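Local coordinates for protein ribosomal RNA small subunit methyltransferase E (Neisseria gonorrhoeae, PDB 5VM8) that probably methylates N3 of a specific uridine in 16S ribosomal RNA, using S-adenosyl methionine as the methyl donor, within a knotted SPOUT-type catalytic domain, at residues V221-R226 with L235-A240; I188-G193 with T243-F248. All coordinates share one frame; numbering follows the deposited sequence.

Interaction 1. Residues V221-R226 with L235-A240; sequences VTLGKR and LAAIAA
L223 reaches across to the helix with its forked end, and the two methyl groups divide the work. CD2 settles on A237, 3.6 Å from that residue's CB, and lies equally near its CA. The other branch, CD1, meets A236 CB more loosely at 4.0 Å. The fork therefore straddles two successive alanines of helix 232-244, where the short side chains let leucine come close to the helix backbone. L223 and A237 have their CA atoms 7.0 Å apart.

The first torsion of L223 is unusual: a chi1 of -6° nearly eclipses CG with the backbone N, and this setting, uncertain at 2.4 Å resolution, is the one that carries the fork to A236 and A237. A236 points its CB toward the leucine, whereas the methyl of A237 comes in from the flank and also packs on F197 of strand 195-199. L223 itself leans on L185 as well, just where the chain leaves strand 219-222 of the parallel SPOUT sheet. No hydrogen bond links the two segments. The contact is purely apolar and buries only 121 Å², so what joins the strand exit to the helix here is the fit of one leucine fork against two methyls.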
loop_
_atom_site.group_PDB
_atom_site.type_symbol
_atom_site.label_atom_id
_atom_site.label_comp_id
_atom_site.label_asym_id
_atom_site.label_seq_id
_atom_site.Cartn_x
_atom_site.Cartn_y
_atom_site.Cartn_z
ATOM N N VAL A 221 -11.447 13.888 11.044
ATOM C CA VAL A 221 -10.772 13.316 12.216
ATOM C C VAL A 221 -9.451 14.026 12.476
ATOM O O VAL A 221 -8.770 14.462 11.541
ATOM C CB VAL A 221 -10.492 11.804 12.068
ATOM C CG1 VAL A 221 -11.786 10.992 12.111
ATOM C CG2 VAL A 221 -9.726 11.554 10.791
ATOM N N THR A 222 -9.125 14.188 13.756
ATOM C CA THR A 222 -7.821 14.629 14.224
ATOM C C THR A 222 -7.218 13.544 15.109
ATOM O O THR A 222 -7.935 12.708 15.656
ATOM C CB THR A 222 -7.883 15.900 15.051
ATOM O OG1 THR A 222 -8.583 15.606 16.258
ATOM C CG2 THR A 222 -8.533 17.050 14.285
ATOM N N LEU A 223 -5.889 13.525 15.196
ATOM C CA LEU A 223 -5.166 12.677 16.142
ATOM C C LEU A 223 -4.263 13.533 17.006
ATOM O O LEU A 223 -3.219 13.992 16.536
ATOM C CB LEU A 223 -4.301 11.633 15.464
ATOM C CG LEU A 223 -4.263 11.355 14.010
ATOM C CD1 LEU A 223 -2.814 11.320 13.610
ATOM C CD2 LEU A 223 -4.904 9.988 13.893
ATOM N N GLY A 224 -4.600 13.702 18.262
ATOM C CA GLY A 224 -3.685 14.361 19.169
ATOM C C GLY A 224 -3.777 15.874 19.126
ATOM O O GLY A 224 -4.401 16.472 18.257
ATOM N N LYS A 225 -3.083 16.506 20.069
ATOM C CA LYS A 225 -3.300 17.924 20.277
ATOM C C LYS A 225 -2.665 18.801 19.209
ATOM O O LYS A 225 -3.141 19.922 19.012
ATOM C CB LYS A 225 -2.764 18.316 21.656
ATOM N N ARG A 226 -1.624 18.333 18.519
ATOM C CA ARG A 226 -0.939 19.120 17.508
ATOM C C ARG A 226 -1.285 18.578 16.127
ATOM O O ARG A 226 -1.296 17.355 15.914
ATOM C CB ARG A 226 0.582 19.100 17.692
ATOM C CG ARG A 226 1.091 19.346 19.114
ATOM C CD ARG A 226 2.633 19.176 19.222
ATOM N NE ARG A 226 3.116 17.816 18.936
ATOM C CZ ARG A 226 3.005 16.787 19.775
ATOM N NH1 ARG A 226 2.420 16.940 20.966
ATOM N NH2 ARG A 226 3.471 15.599 19.422
ATOM N N LEU A 235 0.386 8.184 8.341
ATOM C CA LEU A 235 1.048 7.025 8.924
ATOM C C LEU A 235 0.628 6.835 10.377
ATOM O O LEU A 235 0.274 5.726 10.796
ATOM C CB LEU A 235 2.566 7.168 8.798
ATOM C CG LEU A 235 2.964 7.457 7.357
ATOM C CD1 LEU A 235 4.464 7.687 7.240
ATOM C CD2 LEU A 235 2.492 6.322 6.466
ATOM N N ALA A 236 0.675 7.911 11.169
ATOM C CA ALA A 236 0.281 7.793 12.567
ATOM C C ALA A 236 -1.160 7.321 12.681
ATOM O O ALA A 236 -1.484 6.518 13.561
ATOM C CB ALA A 236 0.487 9.122 13.295
ATOM N N ALA A 237 -2.027 7.765 11.752
ATOM C CA ALA A 237 -3.446 7.431 11.800
ATOM C C ALA A 237 -3.679 5.956 11.524
ATOM O O ALA A 237 -4.458 5.297 12.234
ATOM C CB ALA A 237 -4.222 8.304 10.810
ATOM N N ILE A 238 -3.005 5.415 10.505
ATOM C CA ILE A 238 -3.140 3.995 10.177
ATOM C C ILE A 238 -2.665 3.122 11.339
ATOM O O ILE A 238 -3.317 2.127 11.687
ATOM C CB ILE A 238 -2.383 3.684 8.871
ATOM C CG1 ILE A 238 -3.022 4.461 7.710
ATOM C CG2 ILE A 238 -2.345 2.189 8.590
ATOM C CD1 ILE A 238 -2.246 4.445 6.373
ATOM N N ALA A 239 -1.564 3.515 11.997
ATOM C CA ALA A 239 -1.104 2.783 13.177
ATOM C C ALA A 239 -2.128 2.880 14.297
ATOM O O ALA A 239 -2.399 1.892 14.998
ATOM C CB ALA A 239 0.266 3.303 13.649
ATOM N N ALA A 240 -2.701 4.070 14.483
ATOM C CA ALA A 240 -3.769 4.240 15.463
ATOM C C ALA A 240 -4.974 3.368 15.117
ATOM O O ALA A 240 -5.619 2.802 16.007
ATOM C CB ALA A 240 -4.179 5.716 15.537
#

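Interaction 2. Residues I188-G193 with T243-F248; sequences IRHPSG and TLWGDF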
loop_
_atom_site.group_PDB
_atom_site.type_symbol
_atom_site.label_atom_id
_atom_site.label_comp_id
_atom_site.label_asym_id
_atom_site.label_seq_id
_atom_site.Cartn_x
_atom_site.Cartn_y
_atom_site.Cartn_z
ATOM N N ILE A 188 -14.843 8.253 17.101
ATOM C CA ILE A 188 -15.763 7.989 15.996
ATOM C C ILE A 188 -16.548 6.732 16.306
ATOM O O ILE A 188 -16.108 5.881 17.080
ATOM C CB ILE A 188 -15.069 7.826 14.621
ATOM C CG1 ILE A 188 -14.474 6.425 14.498
ATOM C CG2 ILE A 188 -14.059 8.929 14.306
ATOM C CD1 ILE A 188 -14.142 6.026 13.094
ATOM N N ARG A 189 -17.745 6.653 15.723
ATOM C CA ARG A 189 -18.566 5.460 15.845
ATOM C C ARG A 189 -17.714 4.258 15.478
ATOM O O ARG A 189 -16.950 4.305 14.513
ATOM C CB ARG A 189 -19.771 5.567 14.906
ATOM C CG ARG A 189 -20.941 4.692 15.246
ATOM C CD ARG A 189 -21.887 4.486 14.056
ATOM N NE ARG A 189 -22.912 5.523 13.899
ATOM C CZ ARG A 189 -24.068 5.545 14.547
ATOM N NH1 ARG A 189 -24.357 4.592 15.424
ATOM N NH2 ARG A 189 -24.941 6.525 14.326
ATOM N N HIS A 190 -17.800 3.205 16.285
ATOM C CA HIS A 190 -16.983 2.024 16.059
ATOM C C HIS A 190 -17.193 1.521 14.642
ATOM O O HIS A 190 -18.333 1.225 14.260
ATOM C CB HIS A 190 -17.328 0.923 17.062
ATOM C CG HIS A 190 -16.296 -0.167 17.144
ATOM N ND1 HIS A 190 -16.289 -1.255 16.295
ATOM C CD2 HIS A 190 -15.235 -0.329 17.969
ATOM C CE1 HIS A 190 -15.267 -2.038 16.593
ATOM N NE2 HIS A 190 -14.613 -1.500 17.607
ATOM N N PRO A 191 -16.162 1.460 13.812
ATOM C CA PRO A 191 -16.352 0.979 12.443
ATOM C C PRO A 191 -16.739 -0.487 12.460
ATOM O O PRO A 191 -16.192 -1.278 13.225
ATOM C CB PRO A 191 -14.991 1.206 11.773
ATOM C CG PRO A 191 -14.011 1.390 12.904
ATOM C CD PRO A 191 -14.791 1.953 14.057
ATOM N N SER A 192 -17.722 -0.838 11.644
ATOM C CA SER A 192 -18.142 -2.230 11.571
ATOM C C SER A 192 -17.458 -2.962 10.428
ATOM O O SER A 192 -17.156 -4.151 10.554
ATOM C CB SER A 192 -19.674 -2.335 11.450
ATOM O OG SER A 192 -20.113 -2.348 10.103
ATOM N N GLY A 193 -17.222 -2.287 9.310
ATOM C CA GLY A 193 -16.598 -2.949 8.183
ATOM C C GLY A 193 -15.345 -2.270 7.673
ATOM O O GLY A 193 -14.368 -2.113 8.411
ATOM N N THR A 243 -4.317 -0.136 16.065
ATOM C CA THR A 243 -4.346 -0.291 17.519
ATOM C C THR A 243 -5.785 -0.394 18.045
ATOM O O THR A 243 -6.068 -1.198 18.951
ATOM C CB THR A 243 -3.583 0.871 18.168
ATOM O OG1 THR A 243 -2.239 0.881 17.689
ATOM C CG2 THR A 243 -3.586 0.775 19.679
ATOM N N LEU A 244 -6.715 0.381 17.460
ATOM C CA LEU A 244 -8.122 0.344 17.877
ATOM C C LEU A 244 -8.891 -0.812 17.241
ATOM O O LEU A 244 -9.752 -1.407 17.883
ATOM C CB LEU A 244 -8.814 1.662 17.513
ATOM C CG LEU A 244 -8.348 2.887 18.287
ATOM C CD1 LEU A 244 -8.848 4.166 17.651
ATOM C CD2 LEU A 244 -8.845 2.761 19.716
ATOM N N TRP A 245 -8.633 -1.116 15.974
ATOM C CA TRP A 245 -9.467 -2.050 15.234
ATOM C C TRP A 245 -8.687 -3.118 14.475
ATOM O O TRP A 245 -9.317 -4.021 13.909
ATOM C CB TRP A 245 -10.395 -1.276 14.266
ATOM C CG TRP A 245 -11.063 -0.091 14.952
ATOM C CD1 TRP A 245 -11.841 -0.138 16.070
ATOM C CD2 TRP A 245 -10.992 1.301 14.581
ATOM N NE1 TRP A 245 -12.243 1.125 16.429
ATOM C CE2 TRP A 245 -11.739 2.027 15.534
ATOM C CE3 TRP A 245 -10.375 1.999 13.543
ATOM C CZ2 TRP A 245 -11.890 3.411 15.477
ATOM C CZ3 TRP A 245 -10.518 3.373 13.495
ATOM C CH2 TRP A 245 -11.280 4.062 14.458
ATOM N N GLY A 246 -7.354 -3.032 14.409
ATOM C CA GLY A 246 -6.564 -3.986 13.644
ATOM C C GLY A 246 -5.708 -4.969 14.435
ATOM O O GLY A 246 -6.046 -5.347 15.557
ATOM N N ASP A 247 -4.584 -5.391 13.874
ATOM C CA ASP A 247 -3.803 -6.433 14.514
ATOM C C ASP A 247 -2.723 -5.868 15.434
ATOM O O ASP A 247 -1.849 -6.624 15.866
ATOM C CB ASP A 247 -3.190 -7.391 13.474
ATOM C CG ASP A 247 -2.221 -6.707 12.514
ATOM O OD1 ASP A 247 -2.190 -5.458 12.455
ATOM O OD2 ASP A 247 -1.456 -7.438 11.836
ATOM N N PHE A 248 -2.757 -4.557 15.730
ATOM C CA PHE A 248 -1.947 -4.029 16.821
ATOM C C PHE A 248 -2.580 -4.276 18.184
ATOM O O PHE A 248 -1.889 -4.137 19.199
ATOM C CB PHE A 248 -1.690 -2.526 16.669
ATOM C CG PHE A 248 -0.658 -2.165 15.630
ATOM C CD1 PHE A 248 -0.204 -3.103 14.706
ATOM C CD2 PHE A 248 -0.151 -0.873 15.572
ATOM C CE1 PHE A 248 0.735 -2.762 13.742
ATOM C CE2 PHE A 248 0.800 -0.511 14.594
ATOM C CZ PHE A 248 1.232 -1.462 13.674
#
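W245 and P191 make the tight part of this contact, in which the loop between strands 182-184 and 195-199 of the SPOUT domain meets the chain just where it leaves helix 232-244. P191 presents the CG-CD edge of its ring, standing steeply, over one face of the indole in a CH-pi contact. Its CG stands 3.5 Å from the centroid of the six-membered ring of W245, only 16° off the ring normal, while P191 CD sits over the fused-ring carbon W245 CE2, at 3.4 Å. Behind the opposite face is L244 CB, offset toward the rim, so the tryptophan is held between its own helical neighbour and the proline. With chi1 at -46°, W245 CG lies anti to the carbonyl carbon, and the indole extends toward the loop.

I188 adds an apolar touch at the far end of the six-membered ring, CD1 to W245 CH2 at 3.7 Å. Like P191, it also packs on T173 of strand 173-177, which ties this end of the contact to the central sheet.

The other end lies at the surface. Where P191 is buried, H190 is exposed and meets the indole with just a few atoms. Its imidazole forms a T-shaped pair with the indole: the edge of W245 is directed at the histidine face, with the planes at 81° and the centroid of the five-membered ring 4.7 Å from that of the imidazole. No hydrogen bond crosses between the segments, and 191 Å² is buried in all, nearly all of the 243-248 share coming from W245. The nearest approach of the stacked pair is H190 NE2 to W245 CD1, at 3.4 Å.

In the fold
Helix 232-244 serves both contacts: interaction 1 uses its middle, interaction 2 the turn at its C-terminal end, and their centres lie 13 Å apart. Along the chain, interaction 1 is nested inside the loop that interaction 2 closes. They also touch directly. V221 CG1 packs on I188 CG2 at 3.8 Å, joining strand 219-222 to the loop after strand 182-184, and A239 O lies 3.6 Å from F248 CD2. T243 OG1 bonds to A239 O, a further link within the helix. Interaction 1 joins the helix to the chain just after strand 219-222, interaction 2 its end to a loop. As in other SPOUT enzymes, this domain's trefoil knot probably holds the cofactor; neither contact is known to touch it.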